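PDB 4DBD: orotidine 5'-phosphate decarboxylase from Sulfolobus solfataricus, which probably catalyses the decarboxylation of orotidine 5'-monophosphate to UMP, the last step of de novo UMP biosynthesis. Local coordinates for residues Lys128-Ile139 with Tyr152-Val162. Sequence-based numbering, arbitrary orientation.
Sequences KNVIREISPKGI and YRRDFEKMTIV
Lys128 lays its extended side chain across one face of the Tyr152 ring: CE sits 3.8 Å from the ring centroid in a CH-pi contact, and NZ continues over the same face as a cation-pi partner. NZ also forms a salt bridge with Asp155, but its modelled approach to OD2 is implausibly short, which leaves the exact geometry of both NZ contacts doubtful. Arg154 joins this network, its NE 2.6 Å from Asp155 OD1 and above the carboxylate plane. Water 1 accepts from Arg132 NE and donates to Asp155 O, bridging the two helices. Between the helices and the strands the packing is apolar. Phe156 takes Arg132 CG at its ring edge, while Ile131 CG2 meets both Phe156 CE1 and Met159 CE, the latter at 3.7 Å. Ile139 CG1 lies between its own backbone N and carbonyl carbon (chi1 54°), sending CD1 to within 3.6 Å of Tyr152 CD2. With an alanine at Tyr152 the Lys128 chain would probably lose the ring face it lies on, and a gap would open beside Ile139 CD1. Three backbone hydrogen bonds join strand 138-141, and Lys137 just ahead of it, to strand 160-163: Thr160 N to Lys137 O, Ile139 N to Thr160 O (2.9 Å) and Val162 N to Ile139 O. Lys137 NZ turns to Glu55 in a salt bridge. The contact thus joins the beta-alpha-beta unit of strand 138-141, helix 146-155 and strand 160-163 to the preceding helix 124-134 of the TIM barrel: N-H...O bonds pair the strands, apolar side chains fill the layer behind them, and the Lys128-Arg154-Asp155 charges lie between the helices.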
ATOM      1  N   LYS A 128      -5.368  -6.503  16.902  1.00 18.83           N
ATOM      2  CA  LYS A 128      -5.460  -5.781  18.173  1.00 20.34           C
ATOM      3  C   LYS A 128      -4.142  -5.793  18.935  1.00 18.99           C
ATOM      4  O   LYS A 128      -3.735  -4.772  19.497  1.00 21.92           O
ATOM      5  CB  LYS A 128      -6.607  -6.331  19.032  1.00 24.36           C
ATOM      6  CG  LYS A 128      -7.966  -5.948  18.487  1.00 23.66           C
ATOM      7  CD  LYS A 128      -9.116  -6.428  19.376  1.00 28.59           C
ATOM      8  CE  LYS A 128     -10.460  -6.045  18.766  1.00 37.37           C
ATOM      9  NZ  LYS A 128     -11.589  -6.267  19.719  1.00 38.43           N
ATOM     10  N   ASN A 129      -3.469  -6.937  18.950  1.00 17.00           N
ATOM     11  CA  ASN A 129      -2.148  -7.017  19.567  1.00 22.31           C
ATOM     12  C   ASN A 129      -1.120  -6.107  18.906  1.00 19.00           C
ATOM     13  O   ASN A 129      -0.336  -5.444  19.579  1.00 17.99           O
ATOM     14  CB  ASN A 129      -1.642  -8.455  19.573  1.00 23.63           C
ATOM     15  CG  ASN A 129      -2.365  -9.299  20.578  1.00 24.45           C
ATOM     16  OD1 ASN A 129      -3.023  -8.767  21.475  1.00 22.22           O
ATOM     17  ND2 ASN A 129      -2.262 -10.618  20.439  1.00 24.26           N
ATOM     18  N   VAL A 130      -1.103  -6.096  17.582  1.00 17.68           N
ATOM     19  CA  VAL A 130      -0.235  -5.166  16.870  1.00 17.39           C
ATOM     20  C   VAL A 130      -0.537  -3.739  17.309  1.00 16.10           C
ATOM     21  O   VAL A 130       0.375  -2.950  17.588  1.00 16.66           O
ATOM     22  CB  VAL A 130      -0.386  -5.315  15.350  1.00 17.73           C
ATOM     23  CG1 VAL A 130       0.354  -4.212  14.645  1.00 14.88           C
ATOM     24  CG2 VAL A 130       0.127  -6.679  14.907  1.00 17.58           C
ATOM     25  N   ILE A 131      -1.821  -3.392  17.367  1.00 16.63           N
ATOM     26  CA  ILE A 131      -2.194  -2.032  17.749  1.00 20.04           C
ATOM     27  C   ILE A 131      -1.752  -1.724  19.176  1.00 20.90           C
ATOM     28  O   ILE A 131      -1.261  -0.635  19.466  1.00 20.59           O
ATOM     29  CB  ILE A 131      -3.713  -1.788  17.568  1.00 17.27           C
ATOM     30  CG1 ILE A 131      -4.057  -1.822  16.075  1.00 15.94           C
ATOM     31  CG2 ILE A 131      -4.124  -0.469  18.187  1.00 17.88           C
ATOM     32  CD1 ILE A 131      -5.555  -1.939  15.777  1.00 17.94           C
ATOM     33  N   ARG A 132      -1.918  -2.691  20.070  1.00 19.36           N
ATOM     34  CA  ARG A 132      -1.458  -2.519  21.450  1.00 26.02           C
ATOM     35  C   ARG A 132       0.052  -2.291  21.586  1.00 22.90           C
ATOM     36  O   ARG A 132       0.482  -1.448  22.370  1.00 25.31           O
ATOM     37  CB  ARG A 132      -1.899  -3.705  22.305  1.00 22.71           C
ATOM     38  CG  ARG A 132      -3.390  -3.766  22.503  1.00 18.87           C
ATOM     39  CD  ARG A 132      -3.800  -5.126  23.035  1.00 18.97           C
ATOM     40  NE  ARG A 132      -5.236  -5.199  23.253  1.00 29.45           N
ATOM     41  CZ  ARG A 132      -5.989  -6.241  22.916  1.00 30.02           C
ATOM     42  NH1 ARG A 132      -5.438  -7.312  22.356  1.00 27.36           N
ATOM     43  NH2 ARG A 132      -7.291  -6.213  23.149  1.00 24.76           N
ATOM     44  N   GLU A 133       0.855  -3.030  20.826  1.00 22.61           N
ATOM     45  CA  GLU A 133       2.309  -2.846  20.868  1.00 21.71           C
ATOM     46  C   GLU A 133       2.740  -1.484  20.330  1.00 25.96           C
ATOM     47  O   GLU A 133       3.602  -0.824  20.902  1.00 24.80           O
ATOM     48  CB  GLU A 133       3.028  -3.944  20.083  1.00 25.01           C
ATOM     49  CG  GLU A 133       3.076  -5.286  20.773  1.00 32.46           C
ATOM     50  CD  GLU A 133       3.851  -6.312  19.970  1.00 41.35           C
ATOM     51  OE1 GLU A 133       4.574  -5.906  19.032  1.00 37.29           O
ATOM     52  OE2 GLU A 133       3.732  -7.522  20.266  1.00 43.85           O
ATOM     53  N   ILE A 134       2.136  -1.071  19.221  1.00 20.41           N
ATOM     54  CA  ILE A 134       2.549   0.137  18.511  1.00 18.54           C
ATOM     55  C   ILE A 134       2.000   1.404  19.151  1.00 21.59           C
ATOM     56  O   ILE A 134       2.681   2.425  19.194  1.00 19.88           O
ATOM     57  CB  ILE A 134       2.130   0.074  17.019  1.00 18.84           C
ATOM     58  CG1 ILE A 134       2.934  -1.014  16.299  1.00 17.23           C
ATOM     59  CG2 ILE A 134       2.320   1.426  16.330  1.00 17.86           C
ATOM     60  CD1 ILE A 134       4.399  -0.645  16.057  1.00 17.09           C
ATOM     61  N   SER A 135       0.778   1.329  19.663  1.00 19.39           N
ATOM     62  CA  SER A 135       0.141   2.473  20.306  1.00 19.64           C
ATOM     63  C   SER A 135       0.078   3.688  19.379  1.00 22.67           C
ATOM     64  O   SER A 135       0.642   4.744  19.684  1.00 23.03           O
ATOM     65  CB  SER A 135       0.863   2.819  21.614  1.00 30.06           C
ATOM     66  OG  SER A 135       0.229   3.902  22.269  1.00 39.99           O
ATOM     67  N   PRO A 136      -0.611   3.539  18.238  1.00 21.01           N
ATOM     68  CA  PRO A 136      -0.779   4.613  17.253  1.00 20.41           C
ATOM     69  C   PRO A 136      -1.650   5.744  17.805  1.00 21.37           C
ATOM     70  O   PRO A 136      -2.297   5.568  18.834  1.00 18.42           O
ATOM     71  CB  PRO A 136      -1.497   3.907  16.087  1.00 15.03           C
ATOM     72  CG  PRO A 136      -2.248   2.754  16.760  1.00 14.59           C
ATOM     73  CD  PRO A 136      -1.325   2.301  17.860  1.00 18.42           C
ATOM     74  N   LYS A 137      -1.648   6.895  17.140  1.00 19.02           N
ATOM     75  CA  LYS A 137      -2.582   7.972  17.468  1.00 18.42           C
ATOM     76  C   LYS A 137      -4.016   7.484  17.266  1.00 25.14           C
ATOM     77  O   LYS A 137      -4.908   7.774  18.071  1.00 22.00           O
ATOM     78  CB  LYS A 137      -2.329   9.181  16.572  1.00 25.93           C
ATOM     79  CG  LYS A 137      -3.446  10.230  16.600  1.00 31.45           C
ATOM     80  CD  LYS A 137      -3.162  11.353  17.585  1.00 36.77           C
ATOM     81  CE  LYS A 137      -4.302  12.380  17.597  1.00 28.54           C
ATOM     82  NZ  LYS A 137      -5.060  12.384  16.318  1.00 35.45           N
ATOM     83  N   GLY A 138      -4.223   6.723  16.196  1.00 19.79           N
ATOM     84  CA  GLY A 138      -5.559   6.323  15.799  1.00 20.97           C
ATOM     85  C   GLY A 138      -5.616   5.001  15.063  1.00 22.22           C
ATOM     86  O   GLY A 138      -4.581   4.390  14.761  1.00 20.70           O
ATOM     87  N   ILE A 139      -6.840   4.561  14.778  1.00 18.10           N
ATOM     88  CA  ILE A 139      -7.069   3.334  14.032  1.00 12.70           C
ATOM     89  C   ILE A 139      -8.226   3.535  13.078  1.00 18.55           C
ATOM     90  O   ILE A 139      -9.138   4.330  13.339  1.00 16.28           O
ATOM     91  CB  ILE A 139      -7.364   2.121  14.957  1.00 16.49           C
ATOM     92  CG1 ILE A 139      -8.516   2.447  15.895  1.00 19.63           C
ATOM     93  CG2 ILE A 139      -6.098   1.731  15.742  1.00 18.82           C
ATOM     94  CD1 ILE A 139      -8.889   1.295  16.830  1.00 24.55           C
ATOM     95  N   TYR A 152     -14.064  -1.902  19.049  1.00 26.86           N
ATOM     96  CA  TYR A 152     -12.776  -1.218  19.077  1.00 19.09           C
ATOM     97  C   TYR A 152     -12.800  -0.002  20.005  1.00 25.11           C
ATOM     98  O   TYR A 152     -11.808   0.290  20.668  1.00 30.16           O
ATOM     99  CB  TYR A 152     -12.274  -0.858  17.668  1.00 21.48           C
ATOM    100  CG  TYR A 152     -11.497  -1.990  17.037  1.00 18.47           C
ATOM    101  CD1 TYR A 152     -12.149  -3.034  16.405  1.00 22.02           C
ATOM    102  CD2 TYR A 152     -10.109  -2.032  17.111  1.00 27.77           C
ATOM    103  CE1 TYR A 152     -11.446  -4.082  15.840  1.00 25.28           C
ATOM    104  CE2 TYR A 152      -9.397  -3.080  16.549  1.00 24.47           C
ATOM    105  CZ  TYR A 152     -10.075  -4.097  15.914  1.00 23.01           C
ATOM    106  OH  TYR A 152      -9.378  -5.152  15.357  1.00 35.80           O
ATOM    107  N   ARG A 153     -13.933   0.687  20.080  1.00 21.29           N
ATOM    108  CA  ARG A 153     -14.042   1.833  20.983  1.00 25.79           C
ATOM    109  C   ARG A 153     -13.913   1.366  22.432  1.00 28.29           C
ATOM    110  O   ARG A 153     -13.299   2.038  23.260  1.00 28.14           O
ATOM    111  CB  ARG A 153     -15.355   2.583  20.770  1.00 25.27           C
ATOM    112  CG  ARG A 153     -15.664   3.615  21.853  1.00 30.27           C
ATOM    113  CD  ARG A 153     -14.524   4.602  22.025  1.00 33.84           C
ATOM    114  NE  ARG A 153     -14.377   5.444  20.846  1.00 28.41           N
ATOM    115  CZ  ARG A 153     -13.238   6.012  20.464  1.00 30.90           C
ATOM    116  NH1 ARG A 153     -12.125   5.822  21.161  1.00 27.59           N
ATOM    117  NH2 ARG A 153     -13.216   6.757  19.370  1.00 21.53           N
ATOM    118  N   ARG A 154     -14.507   0.214  22.723  1.00 26.81           N
ATOM    119  CA  ARG A 154     -14.408  -0.410  24.040  1.00 30.97           C
ATOM    120  C   ARG A 154     -12.965  -0.802  24.346  1.00 29.71           C
ATOM    121  O   ARG A 154     -12.457  -0.538  25.438  1.00 35.92           O
ATOM    122  CB  ARG A 154     -15.301  -1.659  24.089  1.00 30.69           C
ATOM    123  CG  ARG A 154     -14.920  -2.665  25.177  1.00 37.80           C
ATOM    124  CD  ARG A 154     -15.498  -4.049  24.898  1.00 42.38           C
ATOM    125  NE  ARG A 154     -14.753  -4.790  23.879  1.00 40.46           N
ATOM    126  CZ  ARG A 154     -15.263  -5.797  23.171  1.00 40.23           C
ATOM    127  NH1 ARG A 154     -16.524  -6.166  23.368  1.00 39.71           N
ATOM    128  NH2 ARG A 154     -14.522  -6.427  22.263  1.00 35.93           N
ATOM    129  N   ASP A 155     -12.314  -1.434  23.371  1.00 28.70           N
ATOM    130  CA  ASP A 155     -10.967  -1.969  23.554  1.00 23.22           C
ATOM    131  C   ASP A 155      -9.895  -0.884  23.559  1.00 29.43           C
ATOM    132  O   ASP A 155      -8.808  -1.084  24.080  1.00 29.26           O
ATOM    133  CB  ASP A 155     -10.644  -2.990  22.461  1.00 25.77           C
ATOM    134  CG  ASP A 155     -11.541  -4.217  22.513  1.00 36.87           C
ATOM    135  OD1 ASP A 155     -12.199  -4.456  23.557  1.00 31.72           O
ATOM    136  OD2 ASP A 155     -11.583  -4.950  21.499  1.00 33.95           O
ATOM    137  N   PHE A 156     -10.205   0.262  22.969  1.00 27.32           N
ATOM    138  CA  PHE A 156      -9.226   1.335  22.834  1.00 29.37           C
ATOM    139  C   PHE A 156      -9.884   2.685  23.108  1.00 22.18           C
ATOM    140  O   PHE A 156     -10.037   3.514  22.214  1.00 27.66           O
ATOM    141  CB  PHE A 156      -8.570   1.289  21.439  1.00 30.26           C
ATOM    142  CG  PHE A 156      -7.886  -0.029  21.130  1.00 20.16           C
ATOM    143  CD1 PHE A 156      -6.563  -0.250  21.506  1.00 21.60           C
ATOM    144  CD2 PHE A 156      -8.562  -1.045  20.470  1.00 22.62           C
ATOM    145  CE1 PHE A 156      -5.936  -1.460  21.232  1.00 24.12           C
ATOM    146  CE2 PHE A 156      -7.941  -2.263  20.192  1.00 29.94           C
ATOM    147  CZ  PHE A 156      -6.625  -2.473  20.580  1.00 27.37           C
ATOM    148  N   GLU A 157     -10.272   2.900  24.361  1.00 29.20           N
ATOM    149  CA  GLU A 157     -11.050   4.078  24.732  1.00 33.70           C
ATOM    150  C   GLU A 157     -10.404   5.426  24.372  1.00 29.58           C
ATOM    151  O   GLU A 157     -11.109   6.387  24.074  1.00 36.83           O
ATOM    152  CB  GLU A 157     -11.402   4.045  26.225  1.00 39.24           C
ATOM    153  CG  GLU A 157     -10.228   4.340  27.147  1.00 53.04           C
ATOM    154  CD  GLU A 157     -10.664   4.882  28.502  1.00 69.43           C
ATOM    155  OE1 GLU A 157     -11.835   5.314  28.633  1.00 65.18           O
ATOM    156  OE2 GLU A 157      -9.832   4.877  29.437  1.00 68.93           O
ATOM    157  N   LYS A 158      -9.074   5.508  24.402  1.00 33.72           N
ATOM    158  CA  LYS A 158      -8.395   6.791  24.179  1.00 33.68           C
ATOM    159  C   LYS A 158      -7.976   7.048  22.726  1.00 36.23           C
ATOM    160  O   LYS A 158      -7.612   8.172  22.364  1.00 40.29           O
ATOM    161  CB  LYS A 158      -7.165   6.922  25.090  1.00 43.85           C
ATOM    162  CG  LYS A 158      -7.484   7.204  26.547  1.00 48.67           C
ATOM    163  CD  LYS A 158      -6.221   7.577  27.306  1.00 54.22           C
ATOM    164  CE  LYS A 158      -6.516   7.864  28.769  1.00 65.58           C
ATOM    165  NZ  LYS A 158      -7.097   6.677  29.454  1.00 64.70           N
ATOM    166  N   MET A 159      -8.026   6.007  21.905  1.00 28.73           N
ATOM    167  CA  MET A 159      -7.602   6.083  20.517  1.00 27.93           C
ATOM    168  C   MET A 159      -8.548   6.937  19.679  1.00 29.60           C
ATOM    169  O   MET A 159      -9.760   6.932  19.919  1.00 22.78           O
ATOM    170  CB  MET A 159      -7.609   4.668  19.945  1.00 32.18           C
ATOM    171  CG  MET A 159      -6.834   4.533  18.673  1.00 35.23           C
ATOM    172  SD  MET A 159      -5.117   4.328  19.105  1.00 51.44           S
ATOM    173  CE  MET A 159      -5.168   2.701  19.823  1.00 26.50           C
ATOM    174  N   THR A 160      -8.010   7.673  18.702  1.00 20.09           N
ATOM    175  CA  THR A 160      -8.859   8.265  17.666  1.00 26.42           C
ATOM    176  C   THR A 160      -9.324   7.167  16.711  1.00 23.56           C
ATOM    177  O   THR A 160      -8.513   6.431  16.148  1.00 22.51           O
ATOM    178  CB  THR A 160      -8.130   9.368  16.870  1.00 23.42           C
ATOM    179  OG1 THR A 160      -7.684  10.382  17.777  1.00 29.08           O
ATOM    180  CG2 THR A 160      -9.053   9.998  15.824  1.00 25.50           C
ATOM    181  N   ILE A 161     -10.633   7.062  16.525  1.00 24.58           N
ATOM    182  CA  ILE A 161     -11.190   6.077  15.609  1.00 20.11           C
ATOM    183  C   ILE A 161     -11.759   6.802  14.403  1.00 17.19           C
ATOM    184  O   ILE A 161     -12.558   7.718  14.543  1.00 19.63           O
ATOM    185  CB  ILE A 161     -12.255   5.197  16.312  1.00 23.82           C
ATOM    186  CG1 ILE A 161     -11.599   4.419  17.458  1.00 23.09           C
ATOM    187  CG2 ILE A 161     -12.953   4.265  15.319  1.00 17.93           C
ATOM    188  CD1 ILE A 161     -12.489   3.362  18.124  1.00 27.86           C
ATOM    189  N   VAL A 162     -11.306   6.409  13.217  1.00 17.67           N
ATOM    190  CA  VAL A 162     -11.765   7.019  11.969  1.00 16.72           C
ATOM    191  C   VAL A 162     -12.388   5.927  11.118  1.00 16.79           C
ATOM    192  O   VAL A 162     -11.904   4.781  11.099  1.00 17.46           O
ATOM    193  CB  VAL A 162     -10.623   7.731  11.209  1.00 24.68           C
ATOM    194  CG1 VAL A 162     -10.096   8.903  12.035  1.00 16.90           C
ATOM    195  CG2 VAL A 162      -9.509   6.743  10.860  1.00 16.94           C
TER
HETATM  196  O   HOH W   1      -7.300  -3.772  24.373  1.00 31.55           O